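PDB 6CJ7: serpin-12 from Manduca sexta, which controls the prophenoloxidase activation system in larval hemolymph, probably by trapping activating proteases as serpins do. Local coordinates for residues L272-E284 with S317-R329. Sequence-based numbering, arbitrary orientation.
Sequences LPKFSIKADINLE and SALHSAVLTIDER
I326 lays its CG1 over one face of the F275 ring, 4.1 Å from the ring centroid in a CH-pi contact, while its CD1 reaches on to L272 CD2 at 3.8 Å. Both first torsions place F275 CG and I326 CG1 between the backbone N and the carbonyl carbon (chi1 64° and 69°), which brings ring and branch together. L324 CD2 meets the same ring at its edge, 3.9 Å from F275 CE1. Farther along this buried face H320 lies alongside I281; the imidazole of H320 is held by N169 O and the backbone N of S39, the arrangement of the serpin shutter. Strands 275-282 and 317-326 run antiparallel at 171°, joined by paired backbone bonds between I277 and L324, A279 and A322, and I281 and H320.

The other face mixes polar pairs with aliphatic packing, V323 CG2 lying 3.5 Å from K278 CG. S276 OG and T325 OG1 share a hydrogen bond of 2.7 Å, and D280 OD2 takes two donors, S321 OG at 2.8 Å, nearly in line with its C-O bond, and K278 NZ at 2.7 Å on its syn side. Beyond N282, whose OD1 caps E284 N, the pairing ends with L283 N bound to A318 O.

At the opposite end, K274 NZ meets the syn side of E328 OE2 at 3.2 Å in a salt bridge. An alanine in place of K274 would remove that ammonium and is likely to leave E328 with T186 but without its charged mate. Strand 317-326 also pairs with strand 165-174, as in a native serpin whose reactive loop would enter between them; near that breach, the salt bridge is consistent with a tether between E328, at the loop's foot, and the neighbouring strand 265-282.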
# COMPACT_ATOMS: atom_id res chain seq x y z
N LEU A 272 -11.85 15.47 10.72
CA LEU A 272 -11.36 14.28 10.00
C LEU A 272 -11.99 13.02 10.59
O LEU A 272 -11.77 12.72 11.76
CB LEU A 272 -9.83 14.20 10.07
CG LEU A 272 -9.19 13.06 9.29
CD1 LEU A 272 -9.31 13.31 7.79
CD2 LEU A 272 -7.72 12.88 9.68
N PRO A 273 -12.76 12.23 9.83
CA PRO A 273 -13.34 11.00 10.39
C PRO A 273 -12.25 10.01 10.77
O PRO A 273 -11.28 9.78 10.03
CB PRO A 273 -14.21 10.46 9.25
CG PRO A 273 -14.14 11.41 8.15
CD PRO A 273 -13.05 12.40 8.38
N LYS A 274 -12.41 9.42 11.96
CA LYS A 274 -11.67 8.22 12.31
C LYS A 274 -12.02 7.10 11.35
O LYS A 274 -13.19 6.92 11.01
CB LYS A 274 -12.01 7.75 13.74
CG LYS A 274 -11.49 8.58 14.85
CD LYS A 274 -11.09 7.70 16.03
CE LYS A 274 -12.25 7.39 16.94
NZ LYS A 274 -11.78 6.71 18.18
N PHE A 275 -11.02 6.32 10.95
CA PHE A 275 -11.32 5.14 10.15
C PHE A 275 -10.24 4.09 10.35
O PHE A 275 -9.12 4.38 10.78
CB PHE A 275 -11.47 5.49 8.66
CG PHE A 275 -10.22 6.01 8.01
CD1 PHE A 275 -9.26 5.14 7.50
CD2 PHE A 275 -10.02 7.37 7.87
CE1 PHE A 275 -8.11 5.63 6.89
CE2 PHE A 275 -8.89 7.87 7.26
CZ PHE A 275 -7.92 7.00 6.77
N SER A 276 -10.61 2.85 10.06
CA SER A 276 -9.66 1.75 9.93
C SER A 276 -10.08 0.96 8.71
O SER A 276 -11.22 0.48 8.65
CB SER A 276 -9.66 0.88 11.19
OG SER A 276 -8.70 -0.15 11.09
N ILE A 277 -9.19 0.83 7.72
CA ILE A 277 -9.54 0.19 6.45
C ILE A 277 -8.59 -0.98 6.22
O ILE A 277 -7.37 -0.83 6.35
CB ILE A 277 -9.52 1.21 5.29
CG1 ILE A 277 -9.97 0.53 3.99
CG2 ILE A 277 -8.17 1.89 5.13
CD1 ILE A 277 -10.21 1.51 2.87
N LYS A 278 -9.16 -2.14 5.92
CA LYS A 278 -8.39 -3.34 5.62
C LYS A 278 -8.79 -3.84 4.24
O LYS A 278 -9.98 -3.94 3.94
CB LYS A 278 -8.65 -4.44 6.65
CG LYS A 278 -7.96 -5.76 6.32
CD LYS A 278 -8.59 -6.92 7.07
CE LYS A 278 -7.54 -7.96 7.41
NZ LYS A 278 -6.56 -8.12 6.30
N ALA A 279 -7.80 -4.17 3.42
CA ALA A 279 -8.07 -4.73 2.11
C ALA A 279 -7.19 -5.95 1.91
O ALA A 279 -5.99 -5.91 2.18
CB ALA A 279 -7.80 -3.71 1.00
N ASP A 280 -7.80 -7.04 1.45
CA ASP A 280 -7.08 -8.24 1.01
C ASP A 280 -7.33 -8.40 -0.49
O ASP A 280 -8.49 -8.48 -0.91
CB ASP A 280 -7.54 -9.49 1.75
CG ASP A 280 -7.44 -9.36 3.25
OD1 ASP A 280 -8.42 -9.74 3.93
OD2 ASP A 280 -6.39 -8.91 3.75
N ILE A 281 -6.25 -8.49 -1.27
CA ILE A 281 -6.33 -8.32 -2.72
C ILE A 281 -5.60 -9.44 -3.43
O ILE A 281 -4.42 -9.69 -3.17
CB ILE A 281 -5.74 -6.97 -3.16
CG1 ILE A 281 -6.48 -5.80 -2.50
CG2 ILE A 281 -5.78 -6.87 -4.66
CD1 ILE A 281 -5.77 -4.49 -2.72
N ASN A 282 -6.30 -10.10 -4.35
CA ASN A 282 -5.68 -11.01 -5.30
C ASN A 282 -5.26 -10.18 -6.52
O ASN A 282 -6.10 -9.65 -7.24
CB ASN A 282 -6.67 -12.11 -5.67
CG ASN A 282 -6.16 -13.05 -6.73
OD1 ASN A 282 -5.14 -12.82 -7.39
ND2 ASN A 282 -6.89 -14.15 -6.92
N LEU A 283 -3.94 -10.06 -6.72
CA LEU A 283 -3.41 -9.16 -7.74
C LEU A 283 -3.39 -9.75 -9.14
O LEU A 283 -3.06 -9.03 -10.09
CB LEU A 283 -1.99 -8.72 -7.37
CG LEU A 283 -1.92 -7.82 -6.13
CD1 LEU A 283 -0.47 -7.72 -5.70
CD2 LEU A 283 -2.49 -6.43 -6.42
N GLU A 284 -3.71 -11.03 -9.33
CA GLU A 284 -3.58 -11.60 -10.67
C GLU A 284 -4.46 -10.89 -11.70
O GLU A 284 -3.94 -10.56 -12.78
CB GLU A 284 -3.85 -13.11 -10.63
CG GLU A 284 -3.74 -13.77 -12.01
CD GLU A 284 -4.21 -15.22 -12.01
OE1 GLU A 284 -4.98 -15.62 -11.12
OE2 GLU A 284 -3.80 -15.95 -12.92
N SER A 317 -0.03 -17.59 -7.14
CA SER A 317 -0.88 -16.63 -6.45
C SER A 317 -0.02 -15.43 -6.08
O SER A 317 1.14 -15.59 -5.69
CB SER A 317 -1.50 -17.25 -5.19
OG SER A 317 -2.45 -18.25 -5.53
N ALA A 318 -0.58 -14.24 -6.25
CA ALA A 318 0.07 -12.99 -5.86
C ALA A 318 -0.93 -12.24 -4.99
O ALA A 318 -1.97 -11.79 -5.49
CB ALA A 318 0.47 -12.16 -7.09
N LEU A 319 -0.62 -12.13 -3.70
CA LEU A 319 -1.59 -11.68 -2.71
C LEU A 319 -1.05 -10.48 -1.95
O LEU A 319 0.12 -10.47 -1.54
CB LEU A 319 -1.92 -12.81 -1.72
CG LEU A 319 -2.38 -14.11 -2.39
CD1 LEU A 319 -2.55 -15.23 -1.38
CD2 LEU A 319 -3.69 -13.85 -3.12
N HIS A 320 -1.90 -9.48 -1.78
CA HIS A 320 -1.54 -8.24 -1.10
C HIS A 320 -2.58 -7.90 -0.05
O HIS A 320 -3.78 -8.00 -0.29
CB HIS A 320 -1.43 -7.08 -2.11
CG HIS A 320 -1.23 -5.73 -1.46
ND1 HIS A 320 -0.27 -5.49 -0.51
CD2 HIS A 320 -1.90 -4.56 -1.63
CE1 HIS A 320 -0.35 -4.23 -0.11
NE2 HIS A 320 -1.32 -3.64 -0.79
N SER A 321 -2.12 -7.50 1.13
CA SER A 321 -3.03 -7.00 2.15
C SER A 321 -2.51 -5.69 2.70
O SER A 321 -1.30 -5.51 2.86
CB SER A 321 -3.20 -8.00 3.30
OG SER A 321 -4.08 -7.46 4.29
N ALA A 322 -3.43 -4.78 3.00
CA ALA A 322 -3.06 -3.44 3.47
C ALA A 322 -4.04 -3.03 4.55
O ALA A 322 -5.25 -3.11 4.34
CB ALA A 322 -3.09 -2.43 2.32
N VAL A 323 -3.53 -2.61 5.71
CA VAL A 323 -4.36 -2.16 6.82
C VAL A 323 -3.85 -0.80 7.28
O VAL A 323 -2.67 -0.67 7.61
CB VAL A 323 -4.36 -3.15 8.00
CG1 VAL A 323 -5.17 -2.58 9.17
CG2 VAL A 323 -4.92 -4.51 7.60
N LEU A 324 -4.74 0.19 7.34
CA LEU A 324 -4.39 1.52 7.82
C LEU A 324 -5.43 1.94 8.84
O LEU A 324 -6.63 1.90 8.56
CB LEU A 324 -4.35 2.55 6.69
CG LEU A 324 -4.20 4.00 7.11
CD1 LEU A 324 -2.80 4.21 7.70
CD2 LEU A 324 -4.44 4.92 5.92
N THR A 325 -4.98 2.35 10.02
CA THR A 325 -5.87 2.77 11.10
C THR A 325 -5.44 4.15 11.56
O THR A 325 -4.24 4.38 11.77
CB THR A 325 -5.82 1.80 12.29
OG1 THR A 325 -6.18 0.49 11.86
CG2 THR A 325 -6.78 2.24 13.39
N ILE A 326 -6.40 5.06 11.76
CA ILE A 326 -6.09 6.33 12.39
C ILE A 326 -7.01 6.55 13.58
O ILE A 326 -8.16 6.09 13.59
CB ILE A 326 -6.17 7.53 11.41
CG1 ILE A 326 -7.59 7.83 10.96
CG2 ILE A 326 -5.25 7.32 10.20
CD1 ILE A 326 -7.67 9.17 10.27
N ASP A 327 -6.50 7.25 14.59
CA ASP A 327 -7.33 7.69 15.72
C ASP A 327 -6.70 8.95 16.30
O ASP A 327 -5.86 9.58 15.66
CB ASP A 327 -7.52 6.55 16.75
CG ASP A 327 -6.23 6.11 17.44
OD1 ASP A 327 -5.23 6.85 17.45
OD2 ASP A 327 -6.24 4.99 18.00
N GLU A 328 -7.11 9.32 17.52
CA GLU A 328 -6.74 10.63 18.06
C GLU A 328 -5.31 10.71 18.58
O GLU A 328 -4.82 11.82 18.83
CB GLU A 328 -7.66 11.02 19.21
CG GLU A 328 -9.13 11.28 18.85
CD GLU A 328 -9.99 10.02 18.93
OE1 GLU A 328 -11.23 10.19 19.00
OE2 GLU A 328 -9.49 8.89 18.89
N ARG A 329 -4.64 9.58 18.80
CA ARG A 329 -3.49 9.59 19.69
C ARG A 329 -2.29 10.31 19.08
O ARG A 329 -1.98 10.16 17.89
CB ARG A 329 -3.11 8.15 20.07
CG ARG A 329 -2.32 8.09 21.36
CD ARG A 329 -2.02 6.68 21.83
NE ARG A 329 -1.15 6.71 23.01
CZ ARG A 329 0.10 6.27 23.02
NH1 ARG A 329 0.63 5.75 21.92
NH2 ARG A 329 0.82 6.35 24.13
O HOH W 1 -13.20 8.74 20.50
O HOH W 2 -3.19 -14.57 -7.44